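Local coordinates for protein probable 2-phosphosulfolactate phosphatase (Clostridium acetobutylicum, PDB 1VR0) that hydrolyses (2R)-O-phospho-3-sulfolactate to (2R)-3-sulfolactate and phosphate, using magnesium as its cofactor, at residues M13-I18 / N150-V155. Sequence-based numbering, arbitrary orientation.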
loop_
_atom_site.group_PDB
_atom_site.type_symbol
_atom_site.label_atom_id
_atom_site.label_comp_id
_atom_site.label_asym_id
_atom_site.label_seq_id
_atom_site.Cartn_x
_atom_site.Cartn_y
_atom_site.Cartn_z
HETATM N N MSE A 13 8.983 -14.460 13.890
HETATM C CA MSE A 13 7.951 -14.398 12.866
HETATM C C MSE A 13 7.776 -13.010 12.206
HETATM O O MSE A 13 7.609 -11.993 12.879
HETATM C CB MSE A 13 6.635 -14.851 13.492
HETATM C CG MSE A 13 5.491 -14.964 12.515
HETATM SE SE MSE A 13 3.794 -15.641 13.345
HETATM C CE MSE A 13 4.288 -17.493 13.772
ATOM N N LYS A 14 7.813 -13.000 10.878
ATOM C CA LYS A 14 7.627 -11.806 10.070
ATOM C C LYS A 14 6.163 -11.687 9.612
ATOM O O LYS A 14 5.556 -12.678 9.222
ATOM C CB LYS A 14 8.520 -11.878 8.818
ATOM C CG LYS A 14 10.057 -12.072 9.067
ATOM C CD LYS A 14 10.912 -12.147 7.736
ATOM C CE LYS A 14 12.448 -12.031 7.910
ATOM N NZ LYS A 14 13.068 -12.911 8.964
ATOM N N ILE A 15 5.609 -10.473 9.650
ATOM C CA ILE A 15 4.271 -10.207 9.159
ATOM C C ILE A 15 4.304 -9.090 8.126
ATOM O O ILE A 15 4.834 -8.016 8.381
ATOM C CB ILE A 15 3.315 -9.857 10.306
ATOM C CG1 ILE A 15 3.303 -11.003 11.327
ATOM C CG2 ILE A 15 1.904 -9.627 9.769
ATOM C CD1 ILE A 15 2.427 -10.798 12.518
ATOM N N ASP A 16 3.758 -9.378 6.943
ATOM C CA ASP A 16 3.703 -8.431 5.835
ATOM C C ASP A 16 2.249 -8.226 5.457
ATOM O O ASP A 16 1.375 -8.945 5.925
ATOM C CB ASP A 16 4.474 -8.986 4.624
ATOM C CG ASP A 16 4.889 -7.903 3.614
ATOM O OD1 ASP A 16 4.701 -6.673 3.826
ATOM O OD2 ASP A 16 5.464 -8.300 2.574
ATOM N N LEU A 17 2.019 -7.267 4.571
ATOM C CA LEU A 17 0.684 -6.959 4.086
ATOM C C LEU A 17 0.757 -6.604 2.596
ATOM O O LEU A 17 1.663 -5.890 2.167
ATOM C CB LEU A 17 0.114 -5.802 4.880
ATOM C CG LEU A 17 -1.308 -5.413 4.529
ATOM C CD1 LEU A 17 -1.976 -4.888 5.797
ATOM C CD2 LEU A 17 -1.385 -4.363 3.424
ATOM N N ILE A 18 -0.193 -7.127 1.825
ATOM C CA ILE A 18 -0.334 -6.800 0.431
ATOM C C ILE A 18 -1.661 -6.041 0.312
ATOM O O ILE A 18 -2.672 -6.456 0.869
ATOM C CB ILE A 18 -0.348 -8.047 -0.380
ATOM C CG1 ILE A 18 1.061 -8.649 -0.372
ATOM C CG2 ILE A 18 -0.836 -7.753 -1.774
ATOM C CD1 ILE A 18 1.184 -10.016 -1.018
ATOM N N ASN A 150 4.837 -19.822 11.121
ATOM C CA ASN A 150 5.499 -19.529 9.874
ATOM C C ASN A 150 5.332 -18.024 9.645
ATOM O O ASN A 150 4.428 -17.403 10.221
ATOM C CB ASN A 150 4.777 -20.316 8.775
ATOM C CG ASN A 150 5.468 -20.270 7.421
ATOM O OD1 ASN A 150 6.634 -19.929 7.309
ATOM N ND2 ASN A 150 4.739 -20.671 6.387
ATOM N N ASP A 151 6.171 -17.442 8.794
ATOM C CA ASP A 151 6.013 -16.049 8.438
ATOM C C ASP A 151 4.659 -15.826 7.732
ATOM O O ASP A 151 4.105 -16.722 7.107
ATOM C CB ASP A 151 7.125 -15.559 7.516
ATOM C CG ASP A 151 8.520 -15.624 8.145
ATOM O OD1 ASP A 151 8.719 -15.455 9.386
ATOM O OD2 ASP A 151 9.447 -15.835 7.331
ATOM N N VAL A 152 4.152 -14.607 7.832
ATOM C CA VAL A 152 2.795 -14.303 7.468
ATOM C C VAL A 152 2.747 -13.207 6.434
ATOM O O VAL A 152 3.517 -12.273 6.494
ATOM C CB VAL A 152 2.005 -13.852 8.699
ATOM C CG1 VAL A 152 0.594 -13.473 8.338
ATOM C CG2 VAL A 152 1.975 -14.981 9.699
ATOM N N VAL A 153 1.829 -13.332 5.485
ATOM C CA VAL A 153 1.476 -12.210 4.652
ATOM C C VAL A 153 -0.040 -12.072 4.686
ATOM O O VAL A 153 -0.773 -13.025 4.496
ATOM C CB VAL A 153 2.042 -12.311 3.216
ATOM C CG1 VAL A 153 1.595 -13.564 2.534
ATOM C CG2 VAL A 153 1.592 -11.128 2.396
ATOM N N ILE A 154 -0.508 -10.864 4.962
ATOM C CA ILE A 154 -1.938 -10.571 4.976
ATOM C C ILE A 154 -2.313 -9.963 3.653
ATOM O O ILE A 154 -1.861 -8.882 3.293
ATOM C CB ILE A 154 -2.264 -9.689 6.161
ATOM C CG1 ILE A 154 -2.042 -10.523 7.417
ATOM C CG2 ILE A 154 -3.714 -9.272 6.141
ATOM C CD1 ILE A 154 -2.034 -9.696 8.629
ATOM N N VAL A 155 -3.099 -10.710 2.893
ATOM C CA VAL A 155 -3.406 -10.355 1.508
ATOM C C VAL A 155 -4.763 -9.669 1.487
ATOM O O VAL A 155 -5.777 -10.330 1.591
ATOM C CB VAL A 155 -3.421 -11.600 0.604
ATOM C CG1 VAL A 155 -3.648 -11.223 -0.859
ATOM C CG2 VAL A 155 -2.141 -12.383 0.755
#
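Met13, a selenomethionine, reaches across to Asn150 and Val152 at the start of the pairing. A chi1 of -175° sends the chain across the gap, where CG, SE and CE of Met13 all come against Asn150 O, and Met13 SE lies 4.1 Å from Val152 CG2. At Lys14 a side chain stands in for the backbone: the Lys14 N-H points to Asp151 OD1, 3.0 Å from N to OD1, and meets it from above the carboxylate plane. The aliphatic part of Lys14 then runs alongside the Asp151 side chain, both heading the same way; Lys14 NZ and Asp151 OD2 stay 4.9 Å apart, so any attraction between the charges acts without contact. Lys14 O takes the N-H of Val152, the first rung of a regular parallel ladder that continues through Asp16 N to Val152 O, Ile154 N to Asp16 O and Ile18 N to Ile154 O. This joins two neighbouring strands of the larger, mixed sheet, with strand 185-187 beyond 13-18 and strand 33-37 beyond strand 152-156. Ile15 shares a face with Val152 and Ile154: its CG1 lies beside Val152 CB, while CG2 meets Ile154 CD1 at 4.1 Å, and helix 165-181 covers this side. Asp16 turns to the other face, where OD1 is held by Thr188 and weakly by the N-H of Leu17; its side chain adds little to the pairing. Leu17 returns to the helix-covered face and makes a CA-H...O contact, Leu17 CA to Ile154 O 3.3 Å. Ile18 lies on the face of Val153; with CG1 beside the backbone N (chi1 -71°) and the chain extended beyond it, Ile18 CD1 crosses Val153 obliquely, 3.6 Å from its CG2; Val155, more loosely touched by CD1, has its side chain about 10 Å from the bound magnesium ion.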